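Local coordinates for penicillin-binding protein PbpB (Mycobacterium tuberculosis, PDB 6KGW) that synthesises cross-linked peptidoglycan from lipid intermediates during cell wall biogenesis, and binds penicillins, at residues A[270-275]-A[473-478]; A[304-309]-A[323-328]. One frame throughout, in Å; residues are numbered along the deposited sequence.

Contact 1: A[270-275]-A[473-478]. With AIX ((2R,4S)-2-[(1R)-1-{[(2R)-2-amino-2-phenylacetyl]amino}-2-oxoethyl]-5,5-dimethyl-1,3-thiazolidine-4-carboxylic acid), chain E.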
ATOM      1  N   VAL A 270      10.415  -4.915   2.571  1.00 38.47           N
ATOM      2  CA  VAL A 270       9.174  -5.362   1.933  1.00 43.58           C
ATOM      3  C   VAL A 270       9.401  -5.669   0.465  1.00 38.17           C
ATOM      4  O   VAL A 270       8.668  -6.472  -0.115  1.00 39.31           O
ATOM      5  CB  VAL A 270       8.002  -4.370   2.059  1.00 37.83           C
ATOM      6  CG1 VAL A 270       7.421  -4.447   3.433  1.00 44.71           C
ATOM      7  CG2 VAL A 270       8.449  -2.952   1.678  1.00 44.30           C
ATOM      8  N   ASN A 271      10.424  -5.076  -0.144  1.00 34.36           N
ATOM      9  CA  ASN A 271      10.735  -5.404  -1.527  1.00 40.47           C
ATOM     10  C   ASN A 271      11.149  -6.860  -1.729  1.00 38.23           C
ATOM     11  O   ASN A 271      11.250  -7.298  -2.877  1.00 40.43           O
ATOM     12  CB  ASN A 271      11.843  -4.490  -2.041  1.00 39.40           C
ATOM     13  CG  ASN A 271      11.777  -4.303  -3.539  1.00 42.88           C
ATOM     14  OD1 ASN A 271      10.705  -4.061  -4.083  1.00 44.81           O
ATOM     15  ND2 ASN A 271      12.916  -4.438  -4.221  1.00 42.17           N
ATOM     16  N   LYS A 272      11.407  -7.620  -0.662  1.00 39.81           N
ATOM     17  CA  LYS A 272      11.942  -8.959  -0.863  1.00 38.14           C
ATOM     18  C   LYS A 272      10.939  -9.912  -1.506  1.00 36.58           C
ATOM     19  O   LYS A 272      11.336 -10.988  -1.953  1.00 40.45           O
ATOM     20  CB  LYS A 272      12.463  -9.511   0.460  1.00 37.70           C
ATOM     21  CG  LYS A 272      13.738  -8.825   0.924  1.00 38.93           C
ATOM     22  CD  LYS A 272      14.270  -9.444   2.199  1.00 39.26           C
ATOM     23  CE  LYS A 272      15.418  -8.605   2.782  1.00 40.45           C
ATOM     24  NZ  LYS A 272      15.906  -9.194   4.058  1.00 39.70           N
ATOM     25  N   ILE A 273       9.670  -9.526  -1.611  1.00 38.11           N
ATOM     26  CA  ILE A 273       8.717 -10.285  -2.419  1.00 40.34           C
ATOM     27  C   ILE A 273       9.199 -10.479  -3.864  1.00 40.22           C
ATOM     28  O   ILE A 273       8.903 -11.500  -4.496  1.00 36.31           O
ATOM     29  CB  ILE A 273       7.355  -9.574  -2.380  1.00 38.78           C
ATOM     30  CG1 ILE A 273       6.291 -10.401  -3.096  1.00 40.31           C
ATOM     31  CG2 ILE A 273       7.469  -8.172  -3.015  1.00 37.43           C
ATOM     32  CD1 ILE A 273       4.898  -9.814  -2.957  1.00 39.68           C
ATOM     33  N   VAL A 274       9.917  -9.506  -4.426  1.00 38.00           N
ATOM     34  CA  VAL A 274      10.338  -9.647  -5.820  1.00 42.19           C
ATOM     35  C   VAL A 274      11.309 -10.820  -5.966  1.00 39.09           C
ATOM     36  O   VAL A 274      11.044 -11.781  -6.703  1.00 36.78           O
ATOM     37  CB  VAL A 274      10.931  -8.330  -6.343  1.00 40.56           C
ATOM     38  CG1 VAL A 274      11.377  -8.483  -7.793  1.00 42.45           C
ATOM     39  CG2 VAL A 274       9.880  -7.227  -6.251  1.00 40.04           C
ATOM     40  N   ALA A 275      12.421 -10.769  -5.227  1.00 38.23           N
ATOM     41  CA  ALA A 275      13.385 -11.866  -5.173  1.00 35.80           C
ATOM     42  C   ALA A 275      12.706 -13.198  -4.860  1.00 37.61           C
ATOM     43  O   ALA A 275      12.979 -14.219  -5.501  1.00 41.26           O
ATOM     44  CB  ALA A 275      14.471 -11.549  -4.132  1.00 34.64           C
ATOM     45  N   ALA A 473      -0.303 -13.555   6.246  1.00 39.06           N
ATOM     46  CA  ALA A 473       0.971 -13.648   5.539  1.00 41.77           C
ATOM     47  C   ALA A 473       1.403 -12.230   5.238  1.00 37.98           C
ATOM     48  O   ALA A 473       0.585 -11.433   4.765  1.00 41.40           O
ATOM     49  CB  ALA A 473       0.853 -14.471   4.242  1.00 33.50           C
ATOM     50  N   GLY A 474       2.658 -11.913   5.524  1.00 39.47           N
ATOM     51  CA  GLY A 474       3.134 -10.576   5.253  1.00 39.92           C
ATOM     52  C   GLY A 474       4.643 -10.518   5.200  1.00 38.88           C
ATOM     53  O   GLY A 474       5.321 -11.544   5.184  1.00 41.22           O
ATOM     54  N   LYS A 475       5.161  -9.297   5.161  1.00 38.83           N
ATOM     55  CA  LYS A 475       6.596  -9.061   5.181  1.00 38.29           C
ATOM     56  C   LYS A 475       6.853  -7.689   5.792  1.00 40.06           C
ATOM     57  O   LYS A 475       6.184  -6.714   5.435  1.00 42.48           O
ATOM     58  CB  LYS A 475       7.190  -9.143   3.773  1.00 41.25           C
ATOM     59  CG  LYS A 475       8.680  -8.840   3.690  1.00 40.47           C
ATOM     60  CD  LYS A 475       9.501  -9.953   4.329  1.00 41.80           C
ATOM     61  CE  LYS A 475      10.973  -9.594   4.420  1.00 42.33           C
ATOM     62  NZ  LYS A 475      11.217  -8.728   5.610  1.00 43.81           N
ATOM     63  N   THR A 476       7.799  -7.627   6.725  1.00 38.31           N
ATOM     64  CA  THR A 476       8.237  -6.387   7.350  1.00 42.36           C
ATOM     65  C   THR A 476       9.288  -5.703   6.492  1.00 43.49           C
ATOM     66  O   THR A 476       9.906  -6.323   5.619  1.00 45.08           O
ATOM     67  CB  THR A 476       8.837  -6.659   8.731  1.00 45.59           C
ATOM     68  OG1 THR A 476       9.767  -7.747   8.624  1.00 42.12           O
ATOM     69  CG2 THR A 476       7.743  -6.989   9.781  1.00 34.97           C
ATOM     70  N   GLY A 477       9.520  -4.427   6.779  1.00 40.86           N
ATOM     71  CA  GLY A 477      10.675  -3.737   6.231  1.00 41.42           C
ATOM     72  C   GLY A 477      11.175  -2.626   7.125  1.00 41.24           C
ATOM     73  O   GLY A 477      10.413  -2.002   7.867  1.00 41.39           O
ATOM     74  N   THR A 478      12.475  -2.361   7.020  1.00 46.79           N
ATOM     75  CA  THR A 478      13.152  -1.273   7.731  1.00 46.30           C
ATOM     76  C   THR A 478      14.194  -0.735   6.750  1.00 50.47           C
ATOM     77  O   THR A 478      15.276  -1.313   6.609  1.00 53.62           O
ATOM     78  CB  THR A 478      13.811  -1.745   9.031  1.00 44.98           C
ATOM     79  OG1 THR A 478      12.869  -2.458   9.837  1.00 47.54           O
ATOM     80  CG2 THR A 478      14.342  -0.570   9.835  1.00 46.66           C
TER
HETATM   81  C8  AIX E 704      17.802  -1.269  10.917  1.00 65.66           C
HETATM   82  C5  AIX E 704      18.465  -2.180   8.785  1.00 57.43           C
HETATM   83  C6  AIX E 704      15.315  -6.121   9.707  1.00 48.87           C
HETATM   84  N1  AIX E 704      16.843  -3.955   6.750  1.00 58.36           N
HETATM   85  C2  AIX E 704      12.832  -5.985   9.021  1.00 51.79           C
HETATM   86  N3  AIX E 704      14.590  -6.320   7.364  1.00 49.17           N
HETATM   87  C4  AIX E 704      18.398  -2.160   7.268  1.00 56.01           C
HETATM   88  C1  AIX E 704      15.054  -7.497  10.320  1.00 43.54           C
HETATM   89  C3  AIX E 704      18.123  -3.559   6.687  1.00 59.22           C
HETATM   90  C7  AIX E 704      17.776  -1.234   9.531  1.00 64.05           C
HETATM   91  C9  AIX E 704      18.514  -2.251  11.572  1.00 59.44           C
HETATM   92  C10 AIX E 704      19.209  -3.191  10.841  1.00 57.62           C
HETATM   93  C11 AIX E 704      19.189  -3.154   9.457  1.00 59.75           C
HETATM   94  C12 AIX E 704      14.271  -5.672   8.640  1.00 50.21           C
HETATM   95  C13 AIX E 704      16.014  -6.341   7.114  1.00 49.72           C
HETATM   96  C14 AIX E 704      16.318  -5.167   6.122  1.00 51.42           C
HETATM   97  C15 AIX E 704      14.973  -4.930   5.347  1.00 53.83           C
HETATM   98  C16 AIX E 704      15.445  -5.056  10.794  1.00 45.51           C
HETATM   99  N2  AIX E 704      19.602  -1.536   6.687  1.00 62.87           N
HETATM  100  O1  AIX E 704      12.395  -7.020   8.377  1.00 52.84           O
HETATM  101  O2  AIX E 704      12.168  -5.346   9.834  1.00 57.77           O
HETATM  102  O3  AIX E 704      19.025  -4.231   6.192  1.00 57.60           O
HETATM  103  O4  AIX E 704      14.159  -4.128   5.720  1.00 53.59           O
HETATM  104  S1  AIX E 704      16.876  -6.180   8.732  1.00 58.52           S
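K475 NZ, beside the side chain of K272, is gripped by two hydrogen bonds: one to T476 O at 2.7 Å, the other to S324 OG. The K475 chain is bent at chi2 (70°) and again at chi4, which curls the ammonium back to the next carbonyl; it reaches T476 O tilted 33° from the carbonyl plane. K272 is extended beyond CG instead, and the two side chains run across one another at a slant where K272 CD meets K475 CE at 4.0 Å. K272 NZ hydrogen-bonds to S324 OG and N326 OD1. Beside the lysines a V270 methyl, CG1, packs on the strand backbone, 3.3 Å from K475 O.

The strand edge binds the opened penicillin AIX. T476 OG1, also hydrogen-bonded to T461 OG1, donates to its carboxylate O1 at 2.7 Å, and T478 OG1 bonds the other oxygen, O2. T478 N points at O4 (2.8 Å, 166°), consistent with an oxyanion-hole role. S269, K272 and K475 fit the SxxK and KTG motifs of penicillin-binding proteins, S269 being the probable acylated serine. Strand 473-483 pairs with strand 493-502, whereas the start of helix 272-281 packs against helices 326-347 and 390-401.

Contact 2: A[304-309]-A[323-328]; sequences VHDAWE and KSSNVG. With AIX ((2R,4S)-2-[(1R)-1-{[(2R)-2-amino-2-phenylacetyl]amino}-2-oxoethyl]-5,5-dimethyl-1,3-thiazolidine-4-carboxylic acid), chain E.
D306 carries CG beside its own backbone N (chi1 -81°), and S325 holds OG anti to its N, torsions that bring the hydroxyl to the syn side of OD2, 20° out of the carboxylate plane. S325 OG donates to D306 OD2 at 2.8 Å and, as N-cap of the helix, accepts from G328 N at 2.8 Å. V327 N reaches D306 OD1 on the syn side (2.8 Å, 164°), somewhat out of the carboxylate plane. The acid thus sits over the first turn of helix 326-347, where the helix end would probably stabilise its charge; H310 NE2 bonds OD2 as well.

N326 ND2 points at AIX O3, though the 2.5 Å separation is too short to be trusted in detail, and makes a weak bond to H305 O. S324 OG, also hydrogen-bonded to K475 NZ, takes a bond from AIX N3 at 3.0 Å. S324 and N326 match the SxN motif of penicillin-binding proteins. Water 1 bridges A307 N and S324 O, tying the loop to this motif. The W308 ring crosses K323 at about a right angle, CH2 lying 3.4 Å from K323 O, with D306 CB above one face, offset toward its rim.

S324, at positive phi, closes helix 317-323 in a Schellman motif just before helix 326-347 begins, and strand 302-305 runs up to the contact from its antiparallel pairing with strand 296-299.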
ATOM      1  N   VAL A 304      27.517  -6.488   2.429  1.00 56.31           N
ATOM      2  CA  VAL A 304      26.148  -6.500   2.932  1.00 56.41           C
ATOM      3  C   VAL A 304      26.084  -7.358   4.185  1.00 55.62           C
ATOM      4  O   VAL A 304      26.585  -8.489   4.195  1.00 54.19           O
ATOM      5  CB  VAL A 304      25.168  -7.010   1.867  1.00 55.68           C
ATOM      6  CG1 VAL A 304      23.759  -6.729   2.313  1.00 54.81           C
ATOM      7  CG2 VAL A 304      25.464  -6.345   0.544  1.00 50.79           C
ATOM      8  N   HIS A 305      25.452  -6.827   5.231  1.00 55.56           N
ATOM      9  CA  HIS A 305      25.397  -7.466   6.535  1.00 51.28           C
ATOM     10  C   HIS A 305      23.946  -7.736   6.917  1.00 55.67           C
ATOM     11  O   HIS A 305      23.032  -7.015   6.507  1.00 60.96           O
ATOM     12  CB  HIS A 305      26.120  -6.615   7.633  1.00 51.33           C
ATOM     13  CG  HIS A 305      25.733  -5.154   7.686  1.00 73.54           C
ATOM     14  ND1 HIS A 305      25.634  -4.346   6.567  1.00 81.07           N
ATOM     15  CD2 HIS A 305      25.480  -4.344   8.747  1.00 71.75           C
ATOM     16  CE1 HIS A 305      25.315  -3.115   6.934  1.00 78.72           C
ATOM     17  NE2 HIS A 305      25.213  -3.087   8.252  1.00 77.86           N
ATOM     18  N   ASP A 306      23.731  -8.801   7.680  1.00 50.13           N
ATOM     19  CA  ASP A 306      22.420  -9.049   8.250  1.00 48.86           C
ATOM     20  C   ASP A 306      22.230  -8.230   9.528  1.00 54.78           C
ATOM     21  O   ASP A 306      23.191  -7.898  10.224  1.00 61.82           O
ATOM     22  CB  ASP A 306      22.239 -10.539   8.524  1.00 49.83           C
ATOM     23  CG  ASP A 306      21.835 -11.324   7.268  1.00 50.84           C
ATOM     24  OD1 ASP A 306      21.505 -10.683   6.234  1.00 46.70           O
ATOM     25  OD2 ASP A 306      21.818 -12.578   7.330  1.00 44.37           O
ATOM     26  N   ALA A 307      20.973  -7.885   9.827  1.00 52.85           N
ATOM     27  CA  ALA A 307      20.682  -7.022  10.975  1.00 54.00           C
ATOM     28  C   ALA A 307      21.133  -7.611  12.307  1.00 56.17           C
ATOM     29  O   ALA A 307      21.067  -6.913  13.325  1.00 60.93           O
ATOM     30  CB  ALA A 307      19.191  -6.712  11.059  1.00 44.77           C
ATOM     31  N   TRP A 308      21.573  -8.862  12.330  1.00 56.46           N
ATOM     32  CA  TRP A 308      22.174  -9.467  13.504  1.00 51.97           C
ATOM     33  C   TRP A 308      23.460 -10.149  13.073  1.00 55.73           C
ATOM     34  O   TRP A 308      23.578 -10.603  11.936  1.00 55.52           O
ATOM     35  CB  TRP A 308      21.212 -10.459  14.180  1.00 52.00           C
ATOM     36  CG  TRP A 308      20.769 -11.665  13.348  1.00 54.23           C
ATOM     37  CD1 TRP A 308      21.120 -12.967  13.555  1.00 51.82           C
ATOM     38  CD2 TRP A 308      19.873 -11.671  12.218  1.00 51.19           C
ATOM     39  NE1 TRP A 308      20.514 -13.779  12.626  1.00 50.14           N
ATOM     40  CE2 TRP A 308      19.744 -13.011  11.794  1.00 51.28           C
ATOM     41  CE3 TRP A 308      19.180 -10.674  11.515  1.00 51.67           C
ATOM     42  CZ2 TRP A 308      18.944 -13.382  10.703  1.00 52.30           C
ATOM     43  CZ3 TRP A 308      18.389 -11.045  10.424  1.00 47.32           C
ATOM     44  CH2 TRP A 308      18.282 -12.383  10.031  1.00 46.48           C
ATOM     45  N   GLU A 309      24.449 -10.180  13.957  1.00 58.14           N
ATOM     46  CA  GLU A 309      25.660 -10.918  13.640  1.00 57.30           C
ATOM     47  C   GLU A 309      25.393 -12.411  13.820  1.00 55.84           C
ATOM     48  O   GLU A 309      24.710 -12.832  14.761  1.00 56.61           O
ATOM     49  CB  GLU A 309      26.848 -10.448  14.495  1.00 58.38           C
ATOM     50  CG  GLU A 309      27.497  -9.103  14.034  1.00 61.94           C
ATOM     51  CD  GLU A 309      28.622  -9.247  12.976  1.00 73.23           C
ATOM     52  OE1 GLU A 309      29.411 -10.209  13.057  1.00 77.99           O
ATOM     53  OE2 GLU A 309      28.739  -8.382  12.071  1.00 73.15           O
ATOM     54  N   LYS A 323      12.900 -14.395   8.400  1.00 39.36           N
ATOM     55  CA  LYS A 323      13.813 -13.701   9.295  1.00 42.06           C
ATOM     56  C   LYS A 323      14.411 -12.457   8.654  1.00 43.54           C
ATOM     57  O   LYS A 323      15.044 -11.658   9.355  1.00 47.71           O
ATOM     58  CB  LYS A 323      14.935 -14.643   9.768  1.00 39.48           C
ATOM     59  CG  LYS A 323      14.503 -15.621  10.829  1.00 40.89           C
ATOM     60  CD  LYS A 323      15.655 -16.507  11.279  1.00 54.02           C
ATOM     61  CE  LYS A 323      15.189 -17.607  12.238  1.00 55.91           C
ATOM     62  NZ  LYS A 323      14.429 -17.074  13.437  1.00 56.58           N
ATOM     63  N   SER A 324      14.210 -12.285   7.349  1.00 45.64           N
ATOM     64  CA  SER A 324      14.679 -11.125   6.591  1.00 46.72           C
ATOM     65  C   SER A 324      16.210 -11.038   6.584  1.00 47.73           C
ATOM     66  O   SER A 324      16.800  -9.998   6.879  1.00 47.44           O
ATOM     67  CB  SER A 324      14.041  -9.837   7.117  1.00 43.79           C
ATOM     68  OG  SER A 324      13.876  -8.898   6.085  1.00 41.66           O
ATOM     69  N   SER A 325      16.856 -12.144   6.216  1.00 48.10           N
ATOM     70  CA  SER A 325      18.294 -12.138   5.952  1.00 42.72           C
ATOM     71  C   SER A 325      18.604 -11.385   4.655  1.00 42.82           C
ATOM     72  O   SER A 325      18.158 -11.789   3.575  1.00 45.09           O
ATOM     73  CB  SER A 325      18.810 -13.572   5.874  1.00 38.94           C
ATOM     74  OG  SER A 325      20.135 -13.635   5.373  1.00 42.32           O
ATOM     75  N   ASN A 326      19.372 -10.294   4.755  1.00 41.70           N
ATOM     76  CA  ASN A 326      19.833  -9.605   3.550  1.00 44.01           C
ATOM     77  C   ASN A 326      20.795 -10.485   2.759  1.00 43.55           C
ATOM     78  O   ASN A 326      20.665 -10.628   1.538  1.00 41.94           O
ATOM     79  CB  ASN A 326      20.515  -8.279   3.912  1.00 49.95           C
ATOM     80  CG  ASN A 326      19.546  -7.222   4.459  1.00 50.96           C
ATOM     81  OD1 ASN A 326      18.334  -7.274   4.236  1.00 46.78           O
ATOM     82  ND2 ASN A 326      20.100  -6.247   5.184  1.00 53.75           N
ATOM     83  N   VAL A 327      21.776 -11.072   3.448  1.00 42.60           N
ATOM     84  CA  VAL A 327      22.741 -11.963   2.806  1.00 47.56           C
ATOM     85  C   VAL A 327      22.023 -13.098   2.080  1.00 46.98           C
ATOM     86  O   VAL A 327      22.292 -13.383   0.901  1.00 39.79           O
ATOM     87  CB  VAL A 327      23.736 -12.489   3.860  1.00 48.44           C
ATOM     88  CG1 VAL A 327      24.688 -13.540   3.263  1.00 44.66           C
ATOM     89  CG2 VAL A 327      24.499 -11.305   4.489  1.00 45.67           C
ATOM     90  N   GLY A 328      21.077 -13.748   2.769  1.00 43.84           N
ATOM     91  CA  GLY A 328      20.321 -14.811   2.138  1.00 41.01           C
ATOM     92  C   GLY A 328      19.547 -14.344   0.920  1.00 43.86           C
ATOM     93  O   GLY A 328      19.511 -15.035  -0.106  1.00 38.13           O
TER
HETATM   94  C8  AIX E 704      17.802  -1.269  10.917  1.00 65.66           C
HETATM   95  C5  AIX E 704      18.465  -2.180   8.785  1.00 57.43           C
HETATM   96  C6  AIX E 704      15.315  -6.121   9.707  1.00 48.87           C
HETATM   97  N1  AIX E 704      16.843  -3.955   6.750  1.00 58.36           N
HETATM   98  C2  AIX E 704      12.832  -5.985   9.021  1.00 51.79           C
HETATM   99  N3  AIX E 704      14.590  -6.320   7.364  1.00 49.17           N
HETATM  100  C4  AIX E 704      18.398  -2.160   7.268  1.00 56.01           C
HETATM  101  C1  AIX E 704      15.054  -7.497  10.320  1.00 43.54           C
HETATM  102  C3  AIX E 704      18.123  -3.559   6.687  1.00 59.22           C
HETATM  103  C7  AIX E 704      17.776  -1.234   9.531  1.00 64.05           C
HETATM  104  C9  AIX E 704      18.514  -2.251  11.572  1.00 59.44           C
HETATM  105  C10 AIX E 704      19.209  -3.191  10.841  1.00 57.62           C
HETATM  106  C11 AIX E 704      19.189  -3.154   9.457  1.00 59.75           C
HETATM  107  C12 AIX E 704      14.271  -5.672   8.640  1.00 50.21           C
HETATM  108  C13 AIX E 704      16.014  -6.341   7.114  1.00 49.72           C
HETATM  109  C14 AIX E 704      16.318  -5.167   6.122  1.00 51.42           C
HETATM  110  C15 AIX E 704      14.973  -4.930   5.347  1.00 53.83           C
HETATM  111  C16 AIX E 704      15.445  -5.056  10.794  1.00 45.51           C
HETATM  112  N2  AIX E 704      19.602  -1.536   6.687  1.00 62.87           N
HETATM  113  O1  AIX E 704      12.395  -7.020   8.377  1.00 52.84           O
HETATM  114  O2  AIX E 704      12.168  -5.346   9.834  1.00 57.77           O
HETATM  115  O3  AIX E 704      19.025  -4.231   6.192  1.00 57.60           O
HETATM  116  O4  AIX E 704      14.159  -4.128   5.720  1.00 53.59           O
HETATM  117  S1  AIX E 704      16.876  -6.180   8.732  1.00 58.52           S
HETATM  118  O   HOH W   1      19.178  -8.786   7.668  1.00 49.63           O

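The two contacts lie about 13 Å apart, centre to centre, within the transpeptidase domain, and both touch AIX. Both segments of contact 2 fall between those of contact 1 in sequence, the order being 270-275, 304-309, 323-328, then 473-478. Contact 1 joins the start of helix 272-281 to a strand of the antiparallel sheet, whereas contact 2 lies farther from the centre of the chain, where helix 317-323 gives way to helix 326-347. They meet at the S324 hydroxyl, which both lysines of contact 1 share. Sequence-distant motifs thereby converge on a single penicillin-binding cleft, walled by the sheet strand and the helical region.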